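Long-range contacts in DUF1987 domain-containing protein (Pseudomonas aeruginosa, PDB 6K4F), which probably serves as the threonine-phosphorylated regulatory protein of the SiaABC pathway, which controls biofilm formation in response to carbon availability: residues Ser13-Gln18 with Tyr38-Gln43; Leu63-Leu68 with Leu95-Asp100; Leu82-His87 with Asp116-Phe121. All coordinates share one frame; numbering follows the deposited sequence.

How the contacts relate
The three contacts come from one alpha/beta domain built on a mixed sheet, with helices 37-53 and 70-88 running beside it. Contact 1 closes first along the chain and sets strand 16-20 against helix 37-53; contact 2 pairs strands 59-68 and 93-99; contact 3 ties helix 70-88 to the loop before strand 121-125. Contacts 2 and 3 alternate along the chain, centres about 17 Å apart; Leu-95 packs on Phe-119 and Phe-121, and its N probably bonds to Pro-120 O, where the loop enters the strand beside 93-99. Contacts 1 and 3, about 21 Å apart between centres, do not touch; contact 2 links them, reaching contact 1, centres about 15 Å apart, through Leu-65 and Pro-15.

Contact 1. Residues Ser13-Gln18 with Tyr38-Gln43; sequences STPAIQ and YELFGQ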
loop_
_atom_site.group_PDB
_atom_site.type_symbol
_atom_site.label_atom_id
_atom_site.label_comp_id
_atom_site.label_asym_id
_atom_site.label_seq_id
_atom_site.Cartn_x
_atom_site.Cartn_y
_atom_site.Cartn_z
ATOM N N SER A 13 -13.123 -9.815 -5.684
ATOM C CA SER A 13 -12.458 -10.143 -4.431
ATOM C C SER A 13 -11.039 -9.590 -4.310
ATOM O O SER A 13 -10.399 -9.802 -3.275
ATOM C CB SER A 13 -12.426 -11.665 -4.253
ATOM O OG SER A 13 -11.689 -12.262 -5.301
ATOM N N THR A 14 -10.516 -8.909 -5.329
ATOM C CA THR A 14 -9.143 -8.431 -5.258
ATOM C C THR A 14 -9.070 -6.980 -5.715
ATOM O O THR A 14 -9.802 -6.578 -6.629
ATOM C CB THR A 14 -8.184 -9.289 -6.101
ATOM O OG1 THR A 14 -8.636 -9.354 -7.460
ATOM C CG2 THR A 14 -8.102 -10.694 -5.521
ATOM N N PRO A 15 -8.226 -6.172 -5.081
ATOM C CA PRO A 15 -8.200 -4.740 -5.397
ATOM C C PRO A 15 -7.496 -4.446 -6.707
ATOM O O PRO A 15 -6.601 -5.171 -7.152
ATOM C CB PRO A 15 -7.413 -4.138 -4.227
ATOM C CG PRO A 15 -6.510 -5.223 -3.813
ATOM C CD PRO A 15 -7.290 -6.505 -3.994
ATOM N N ALA A 16 -7.913 -3.343 -7.321
ATOM C CA ALA A 16 -7.144 -2.780 -8.414
ATOM C C ALA A 16 -5.901 -2.105 -7.839
ATOM O O ALA A 16 -5.990 -1.352 -6.862
ATOM C CB ALA A 16 -8.003 -1.785 -9.204
ATOM N N ILE A 17 -4.737 -2.407 -8.411
ATOM C CA ILE A 17 -3.456 -1.890 -7.932
ATOM C C ILE A 17 -2.710 -1.271 -9.104
ATOM O O ILE A 17 -2.572 -1.900 -10.161
ATOM C CB ILE A 17 -2.596 -2.989 -7.277
ATOM C CG1 ILE A 17 -3.349 -3.643 -6.124
ATOM C CG2 ILE A 17 -1.246 -2.427 -6.843
ATOM C CD1 ILE A 17 -2.652 -4.907 -5.571
ATOM N N GLN A 18 -2.229 -0.042 -8.920
ATOM C CA GLN A 18 -1.431 0.649 -9.929
ATOM C C GLN A 18 -0.148 1.136 -9.286
ATOM O O GLN A 18 -0.182 1.947 -8.345
ATOM C CB GLN A 18 -2.191 1.830 -10.548
ATOM C CG GLN A 18 -3.559 1.466 -11.067
ATOM C CD GLN A 18 -4.652 1.663 -10.033
ATOM O OE1 GLN A 18 -4.641 2.639 -9.278
ATOM N NE2 GLN A 18 -5.601 0.730 -9.988
ATOM N N TYR A 38 -0.714 -13.946 -0.898
ATOM C CA TYR A 38 0.658 -13.749 -1.339
ATOM C C TYR A 38 0.794 -13.927 -2.850
ATOM O O TYR A 38 1.698 -13.344 -3.454
ATOM C CB TYR A 38 1.612 -14.670 -0.587
ATOM C CG TYR A 38 2.863 -13.939 -0.134
ATOM C CD1 TYR A 38 4.102 -14.214 -0.710
ATOM C CD2 TYR A 38 2.798 -12.949 0.847
ATOM C CE1 TYR A 38 5.244 -13.540 -0.308
ATOM C CE2 TYR A 38 3.934 -12.271 1.253
ATOM C CZ TYR A 38 5.154 -12.572 0.672
ATOM O OH TYR A 38 6.289 -11.903 1.070
ATOM N N GLU A 39 -0.094 -14.701 -3.481
ATOM C CA GLU A 39 -0.094 -14.746 -4.943
ATOM C C GLU A 39 -0.403 -13.372 -5.521
ATOM O O GLU A 39 0.184 -12.964 -6.533
ATOM C CB GLU A 39 -1.107 -15.771 -5.456
ATOM C CG GLU A 39 -0.520 -17.128 -5.829
ATOM C CD GLU A 39 0.751 -17.024 -6.661
ATOM O OE1 GLU A 39 1.852 -17.210 -6.095
ATOM O OE2 GLU A 39 0.651 -16.762 -7.881
ATOM N N LEU A 40 -1.307 -12.633 -4.875
ATOM C CA LEU A 40 -1.683 -11.312 -5.363
ATOM C C LEU A 40 -0.673 -10.240 -4.954
ATOM O O LEU A 40 -0.281 -9.410 -5.779
ATOM C CB LEU A 40 -3.081 -10.961 -4.859
ATOM C CG LEU A 40 -3.593 -9.594 -5.305
ATOM C CD1 LEU A 40 -4.067 -9.692 -6.744
ATOM C CD2 LEU A 40 -4.706 -9.115 -4.376
ATOM N N PHE A 41 -0.221 -10.238 -3.691
ATOM C CA PHE A 41 0.588 -9.134 -3.187
ATOM C C PHE A 41 2.084 -9.367 -3.267
ATOM O O PHE A 41 2.853 -8.424 -3.023
ATOM C CB PHE A 41 0.230 -8.841 -1.714
ATOM C CG PHE A 41 -1.092 -8.153 -1.557
ATOM C CD1 PHE A 41 -1.231 -6.807 -1.871
ATOM C CD2 PHE A 41 -2.206 -8.863 -1.126
ATOM C CE1 PHE A 41 -2.468 -6.175 -1.741
ATOM C CE2 PHE A 41 -3.439 -8.249 -0.993
ATOM C CZ PHE A 41 -3.580 -6.904 -1.303
ATOM N N GLY A 42 2.523 -10.599 -3.522
ATOM C CA GLY A 42 3.951 -10.847 -3.589
ATOM C C GLY A 42 4.616 -9.968 -4.627
ATOM O O GLY A 42 5.668 -9.377 -4.375
ATOM N N GLN A 43 3.978 -9.835 -5.789
ATOM C CA GLN A 43 4.507 -8.984 -6.849
ATOM C C GLN A 43 4.467 -7.507 -6.467
ATOM O O GLN A 43 5.264 -6.718 -6.995
ATOM C CB GLN A 43 3.720 -9.222 -8.134
ATOM C CG GLN A 43 2.260 -8.816 -8.013
ATOM C CD GLN A 43 1.347 -9.474 -9.020
ATOM O OE1 GLN A 43 1.722 -9.692 -10.195
ATOM N NE2 GLN A 43 0.113 -9.777 -8.585
#
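Thr-14 opens a helix-on-sheet packing in this alpha/beta fold: just ahead of strand 16-20, its CB and its methyl CG2 each lie 3.9 Å from Leu-40 CD2 of helix 37-53. The Thr-14 hydroxyl has a separate partner, Thr-11 OG1, and the contact with the helix is made by carbon alone. Pro-15 follows with its ring against the same leucine methyl, Pro-15 CD being 3.7 Å from Leu-40 CD2. That branch of Leu-40 is delivered by a chain whose CG stands opposite the backbone N (chi1 -180°). Through CG the same proline ring also reaches the next helix residue, Pro-15 CG lying 4.2 Å from Phe-41 CZ. Ile-17, on the strand proper, extends CD1 to 4.0 Å from Phe-41 CE1, and the two side chains cross at about a right angle. Around them the apolar layer continues: Ile-8 touches both Ile-17 and Leu-40, while Ser-72 and Ala-75 of helix 70-88 adjoin the Phe-41 ring. On the helix itself the Leu-40 carbonyl accepts a bond from a side chain, Gln-43 NE2 donating to Leu-40 O at 2.9 Å with a nearly straight N-H...O angle of 168°.

Contact 2. Residues Leu63-Leu68 with Leu95-Asp100; sequences LRLLYL and LRWHYD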
loop_
_atom_site.group_PDB
_atom_site.type_symbol
_atom_site.label_atom_id
_atom_site.label_comp_id
_atom_site.label_asym_id
_atom_site.label_seq_id
_atom_site.Cartn_x
_atom_site.Cartn_y
_atom_site.Cartn_z
ATOM N N LEU A 63 -4.337 4.891 -0.913
ATOM C CA LEU A 63 -5.148 3.710 -0.665
ATOM C C LEU A 63 -6.626 4.065 -0.555
ATOM O O LEU A 63 -7.009 4.993 0.171
ATOM C CB LEU A 63 -4.673 2.996 0.594
ATOM C CG LEU A 63 -3.200 2.577 0.605
ATOM C CD1 LEU A 63 -2.879 1.822 1.904
ATOM C CD2 LEU A 63 -2.854 1.726 -0.626
ATOM N N ARG A 64 -7.449 3.324 -1.289
ATOM C CA ARG A 64 -8.901 3.373 -1.206
ATOM C C ARG A 64 -9.427 1.971 -1.006
ATOM O O ARG A 64 -10.281 1.476 -1.749
ATOM C CB ARG A 64 -9.514 4.009 -2.449
ATOM C CG ARG A 64 -9.021 5.426 -2.685
ATOM C CD ARG A 64 -9.605 6.027 -3.945
ATOM N NE ARG A 64 -9.848 7.455 -3.767
ATOM C CZ ARG A 64 -8.977 8.406 -4.084
ATOM N NH1 ARG A 64 -7.799 8.082 -4.604
ATOM N NH2 ARG A 64 -9.290 9.679 -3.881
ATOM N N LEU A 65 -8.883 1.308 0.016
ATOM C CA LEU A 65 -9.217 -0.069 0.320
ATOM C C LEU A 65 -10.448 -0.111 1.203
ATOM O O LEU A 65 -10.620 0.734 2.086
ATOM C CB LEU A 65 -8.051 -0.763 1.023
ATOM C CG LEU A 65 -6.778 -0.874 0.179
ATOM C CD1 LEU A 65 -5.595 -1.305 1.013
ATOM C CD2 LEU A 65 -6.978 -1.832 -0.989
ATOM N N LEU A 66 -11.297 -1.103 0.956
ATOM C CA LEU A 66 -12.481 -1.337 1.765
ATOM C C LEU A 66 -12.219 -2.539 2.664
ATOM O O LEU A 66 -11.354 -2.473 3.537
ATOM C CB LEU A 66 -13.702 -1.549 0.871
ATOM C CG LEU A 66 -13.964 -0.488 -0.200
ATOM C CD1 LEU A 66 -15.106 -0.919 -1.104
ATOM C CD2 LEU A 66 -14.259 0.881 0.401
ATOM N N TYR A 67 -12.918 -3.646 2.445
ATOM C CA TYR A 67 -12.698 -4.827 3.271
ATOM C C TYR A 67 -11.332 -5.449 2.982
ATOM O O TYR A 67 -10.908 -5.548 1.827
ATOM C CB TYR A 67 -13.801 -5.856 3.028
ATOM C CG TYR A 67 -13.685 -7.065 3.916
ATOM C CD1 TYR A 67 -13.945 -6.972 5.275
ATOM C CD2 TYR A 67 -13.304 -8.294 3.402
ATOM C CE1 TYR A 67 -13.835 -8.076 6.099
ATOM C CE2 TYR A 67 -13.192 -9.408 4.218
ATOM C CZ TYR A 67 -13.457 -9.293 5.563
ATOM O OH TYR A 67 -13.343 -10.399 6.379
ATOM N N LEU A 68 -10.630 -5.855 4.041
ATOM C CA LEU A 68 -9.394 -6.621 3.907
ATOM C C LEU A 68 -9.515 -7.875 4.755
ATOM O O LEU A 68 -9.806 -7.787 5.955
ATOM C CB LEU A 68 -8.170 -5.819 4.355
ATOM C CG LEU A 68 -7.672 -4.565 3.636
ATOM C CD1 LEU A 68 -6.278 -4.214 4.135
ATOM C CD2 LEU A 68 -7.651 -4.786 2.129
ATOM N N LEU A 95 1.870 8.305 2.960
ATOM C CA LEU A 95 0.700 7.482 2.682
ATOM C C LEU A 95 -0.573 8.264 2.954
ATOM O O LEU A 95 -0.665 9.004 3.945
ATOM C CB LEU A 95 0.723 6.194 3.525
ATOM C CG LEU A 95 -0.369 5.147 3.306
ATOM C CD1 LEU A 95 0.191 3.759 3.598
ATOM C CD2 LEU A 95 -1.588 5.417 4.189
ATOM N N ARG A 96 -1.553 8.080 2.074
ATOM C CA ARG A 96 -2.917 8.565 2.265
ATOM C C ARG A 96 -3.854 7.370 2.276
ATOM O O ARG A 96 -3.771 6.509 1.386
ATOM C CB ARG A 96 -3.338 9.534 1.143
ATOM C CG ARG A 96 -2.833 10.939 1.323
ATOM C CD ARG A 96 -3.062 11.773 0.068
ATOM N NE ARG A 96 -2.343 11.216 -1.072
ATOM C CZ ARG A 96 -1.035 11.362 -1.281
ATOM N NH1 ARG A 96 -0.292 12.064 -0.431
ATOM N NH2 ARG A 96 -0.468 10.810 -2.349
ATOM N N TRP A 97 -4.704 7.303 3.301
ATOM C CA TRP A 97 -5.690 6.237 3.480
ATOM C C TRP A 97 -7.072 6.885 3.444
ATOM O O TRP A 97 -7.502 7.522 4.418
ATOM C CB TRP A 97 -5.444 5.479 4.780
ATOM C CG TRP A 97 -6.294 4.249 4.936
ATOM C CD1 TRP A 97 -7.661 4.193 5.032
ATOM C CD2 TRP A 97 -5.834 2.896 5.020
ATOM N NE1 TRP A 97 -8.073 2.887 5.166
ATOM C CE2 TRP A 97 -6.971 2.072 5.157
ATOM C CE3 TRP A 97 -4.574 2.305 5.013
ATOM C CZ2 TRP A 97 -6.879 0.683 5.269
ATOM C CZ3 TRP A 97 -4.485 0.920 5.118
ATOM C CH2 TRP A 97 -5.630 0.131 5.242
ATOM N N HIS A 98 -7.757 6.739 2.313
ATOM C CA HIS A 98 -9.078 7.317 2.121
ATOM C C HIS A 98 -10.155 6.372 2.620
ATOM O O HIS A 98 -10.073 5.153 2.426
ATOM C CB HIS A 98 -9.334 7.614 0.648
ATOM C CG HIS A 98 -8.290 8.471 0.014
ATOM N ND1 HIS A 98 -8.322 9.847 0.076
ATOM C CD2 HIS A 98 -7.191 8.148 -0.709
ATOM C CE1 HIS A 98 -7.288 10.336 -0.586
ATOM N NE2 HIS A 98 -6.583 9.326 -1.068
ATOM N N TYR A 99 -11.184 6.936 3.242
ATOM C CA TYR A 99 -12.308 6.110 3.648
ATOM C C TYR A 99 -13.566 6.959 3.659
ATOM O O TYR A 99 -13.511 8.192 3.670
ATOM C CB TYR A 99 -12.062 5.448 5.007
ATOM C CG TYR A 99 -12.212 6.380 6.189
ATOM C CD1 TYR A 99 -11.264 7.366 6.452
ATOM C CD2 TYR A 99 -13.298 6.269 7.048
ATOM C CE1 TYR A 99 -11.404 8.229 7.549
ATOM C CE2 TYR A 99 -13.442 7.119 8.136
ATOM C CZ TYR A 99 -12.494 8.096 8.381
ATOM O OH TYR A 99 -12.647 8.933 9.478
ATOM N N ASP A 100 -14.704 6.278 3.623
ATOM C CA ASP A 100 -16.004 6.923 3.668
ATOM C C ASP A 100 -16.573 6.732 5.065
ATOM O O ASP A 100 -16.739 5.595 5.523
ATOM C CB ASP A 100 -16.942 6.348 2.605
ATOM C CG ASP A 100 -18.163 7.229 2.362
ATOM O OD1 ASP A 100 -18.508 7.454 1.182
ATOM O OD2 ASP A 100 -18.786 7.691 3.343
HETATM O O HOH W 1 -11.722 2.969 2.135
#
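The guanidinium of Arg-64 lies flat on one face of the His-98 imidazole, planes 10° apart and centres 4.0 Å apart, with Arg-64 NH2 over the middle of the ring and His-98 CD2 over the middle of the guanidinium. The two residues sit on parallel neighbouring strands, 59-68 and 93-99, which helix 70-88 joins into a beta-alpha-beta unit. The arginine chain, extended at chi2, bends at chi3 (145°) to lay its end on the imidazole. At the edge of that ring, near its plane, Leu-63 O approaches His-98 CD2 at 3.3 Å. The indole of Trp-97 is met obliquely, Leu-63 CD1 lying 3.6 Å from Trp-97 CE3. Leu-63 supplies both backbone bonds of the pairing and so straddles Trp-97: its N donates to Arg-96 O at 2.9 Å, and His-98 N donates to Leu-63 O at 2.9 Å. Leu-63 and Trp-97 project to the same side of the sheet, where Leu-63 CD1 also packs 4.0 Å from Leu-95 CD1 and Met-76 of helix 70-88 packs against Leu-63. Arg-64 and His-98 stand on the other side, and Asp-62 binds both, OD2 to Arg-64 NH1 and OD1 to His-98 NE2, with Arg-96 NE sharing OD1. This carboxylate fixes the two stacked groups and probably offsets the positive charge gathered there. Past Arg-64 the strands diverge, their short axes inclined at 43°, and direct pairing gives way to a water that bridges Leu-65 O and His-98 O, donating to His-98 O at 2.8 Å.

Contact 3. Residues Leu82-His87 with Asp116-Phe121; sequences LLEEAH and DCSFPF
Residues 82-87 of helix 70-88 run past an irregular loop, 116-121, the backbones coming nearest where Glu-84 CA lies 6.1 Å from Cys-117 CA and, a turn later, where His-87 CA lies 6.6 Å from Phe-119 CA. Two polar side chains of the helix grip Ser-118. Glu-84 bends at chi2 to bring its carboxylate to the backbone N-H of Ser-118, and Ser-118 N donates to Glu-84 OE1 at 2.8 Å, meeting that oxygen on its syn side but well out of the carboxylate plane. With chi1 at 179° the His-87 ring extends away from its own backbone N, and ND1 donates to Ser-118 OG at 2.7 Å; the acceptor lies close to the ring plane, yet the bond is bent, with an N-H...O angle of 135°. The hydroxyl is also bonded to Gln-88 OE1, so two successive helix residues hold it. The loop links helix 108-115 to the edge strand 121-125 of the sheet, and these bonds pin it to the C-terminal part of helix 70-88, the connecting helix of the beta-alpha-beta unit. Phe-119, the next residue, is buried against the same helix. Its CB sits over one face of the His-87 imidazole, 3.7 Å from the ring centroid in a CH-pi contact, and the two aromatic planes stand at 79° to each other, the edge of the phenyl directed at the imidazole face in a T-shaped pair. Glu-84 CA lies in plane at the edge of the phenyl ring, near CE2, with Cys-117 CB over one face and Leu-95 of strand 93-99 also packing against the ring. Leu-83 completes the apolar side, its CB 3.9 Å from Phe-119 CE2.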
loop_
_atom_site.group_PDB
_atom_site.type_symbol
_atom_site.label_atom_id
_atom_site.label_comp_id
_atom_site.label_asym_id
_atom_site.label_seq_id
_atom_site.Cartn_x
_atom_site.Cartn_y
_atom_site.Cartn_z
ATOM N N LEU A 82 8.189 -2.583 4.919
ATOM C CA LEU A 82 9.202 -2.205 3.934
ATOM C C LEU A 82 9.352 -0.688 3.859
ATOM O O LEU A 82 10.471 -0.160 3.835
ATOM C CB LEU A 82 8.843 -2.773 2.559
ATOM C CG LEU A 82 9.593 -4.023 2.090
ATOM C CD1 LEU A 82 11.023 -3.665 1.727
ATOM C CD2 LEU A 82 9.568 -5.115 3.149
ATOM N N LEU A 83 8.232 0.031 3.795
ATOM C CA LEU A 83 8.293 1.484 3.740
ATOM C C LEU A 83 8.906 2.060 5.010
ATOM O O LEU A 83 9.646 3.050 4.960
ATOM C CB LEU A 83 6.897 2.055 3.518
ATOM C CG LEU A 83 6.205 1.638 2.212
ATOM C CD1 LEU A 83 4.785 2.167 2.181
ATOM C CD2 LEU A 83 6.984 2.178 1.048
ATOM N N GLU A 84 8.597 1.469 6.164
ATOM C CA GLU A 84 9.107 2.024 7.420
ATOM C C GLU A 84 10.620 1.855 7.514
ATOM O O GLU A 84 11.339 2.796 7.873
ATOM C CB GLU A 84 8.416 1.368 8.614
ATOM C CG GLU A 84 9.061 1.706 9.964
ATOM C CD GLU A 84 8.747 3.124 10.433
ATOM O OE1 GLU A 84 8.035 3.851 9.711
ATOM O OE2 GLU A 84 9.209 3.507 11.533
ATOM N N GLU A 85 11.115 0.655 7.201
ATOM C CA GLU A 85 12.553 0.423 7.101
ATOM C C GLU A 85 13.215 1.434 6.174
ATOM O O GLU A 85 14.263 2.003 6.500
ATOM C CB GLU A 85 12.806 -1.003 6.605
ATOM C CG GLU A 85 14.273 -1.376 6.420
ATOM C CD GLU A 85 15.126 -1.073 7.639
ATOM O OE1 GLU A 85 14.647 -1.290 8.772
ATOM O OE2 GLU A 85 16.282 -0.632 7.462
ATOM N N ALA A 86 12.616 1.671 5.005
ATOM C CA ALA A 86 13.194 2.633 4.076
ATOM C C ALA A 86 13.142 4.043 4.648
ATOM O O ALA A 86 14.088 4.821 4.478
ATOM C CB ALA A 86 12.474 2.571 2.730
ATOM N N HIS A 87 12.049 4.387 5.333
ATOM C CA HIS A 87 11.918 5.728 5.889
ATOM C C HIS A 87 12.956 5.977 6.977
ATOM O O HIS A 87 13.522 7.073 7.064
ATOM C CB HIS A 87 10.511 5.939 6.447
ATOM C CG HIS A 87 10.311 7.287 7.062
ATOM N ND1 HIS A 87 10.068 7.464 8.406
ATOM C CD2 HIS A 87 10.339 8.525 6.517
ATOM C CE1 HIS A 87 9.942 8.754 8.663
ATOM N NE2 HIS A 87 10.100 9.419 7.533
ATOM N N ASP A 116 1.958 2.007 13.635
ATOM C CA ASP A 116 3.183 1.283 13.338
ATOM C C ASP A 116 4.116 2.039 12.398
ATOM O O ASP A 116 5.217 1.547 12.122
ATOM C CB ASP A 116 2.855 -0.092 12.719
ATOM C CG ASP A 116 1.892 -0.917 13.571
ATOM O OD1 ASP A 116 1.925 -0.783 14.819
ATOM O OD2 ASP A 116 1.105 -1.709 12.994
ATOM N N CYS A 117 3.713 3.206 11.893
ATOM C CA CYS A 117 4.455 3.910 10.856
ATOM C C CYS A 117 4.991 5.231 11.382
ATOM O O CYS A 117 4.314 5.913 12.144
ATOM C CB CYS A 117 3.576 4.180 9.634
ATOM S SG CYS A 117 2.937 2.650 8.920
ATOM N N SER A 118 6.208 5.589 10.973
ATOM C CA SER A 118 6.788 6.856 11.398
ATOM C C SER A 118 6.773 7.906 10.299
ATOM O O SER A 118 7.130 9.060 10.557
ATOM C CB SER A 118 8.224 6.639 11.895
ATOM O OG SER A 118 9.127 6.525 10.813
ATOM N N PHE A 119 6.366 7.546 9.100
ATOM C CA PHE A 119 6.268 8.492 8.002
ATOM C C PHE A 119 4.877 9.099 7.980
ATOM O O PHE A 119 3.952 8.576 8.612
ATOM C CB PHE A 119 6.572 7.783 6.679
ATOM C CG PHE A 119 5.852 6.474 6.508
ATOM C CD1 PHE A 119 4.565 6.435 5.995
ATOM C CD2 PHE A 119 6.468 5.279 6.842
ATOM C CE1 PHE A 119 3.897 5.233 5.821
ATOM C CE2 PHE A 119 5.810 4.063 6.673
ATOM C CZ PHE A 119 4.522 4.039 6.166
ATOM N N PRO A 120 4.699 10.229 7.292
ATOM C CA PRO A 120 3.360 10.821 7.172
ATOM C C PRO A 120 2.324 9.822 6.675
ATOM O O PRO A 120 2.495 9.181 5.635
ATOM C CB PRO A 120 3.568 11.949 6.155
ATOM C CG PRO A 120 5.001 12.321 6.310
ATOM C CD PRO A 120 5.727 11.052 6.629
ATOM N N PHE A 121 1.210 9.746 7.395
ATOM C CA PHE A 121 0.198 8.704 7.200
ATOM C C PHE A 121 -1.126 9.404 7.476
ATOM O O PHE A 121 -1.541 9.551 8.630
ATOM C CB PHE A 121 0.453 7.526 8.144
ATOM C CG PHE A 121 -0.397 6.287 7.888
ATOM C CD1 PHE A 121 -1.784 6.359 7.808
ATOM C CD2 PHE A 121 0.208 5.036 7.818
ATOM C CE1 PHE A 121 -2.546 5.220 7.626
ATOM C CE2 PHE A 121 -0.547 3.887 7.629
ATOM C CZ PHE A 121 -1.920 3.969 7.534
#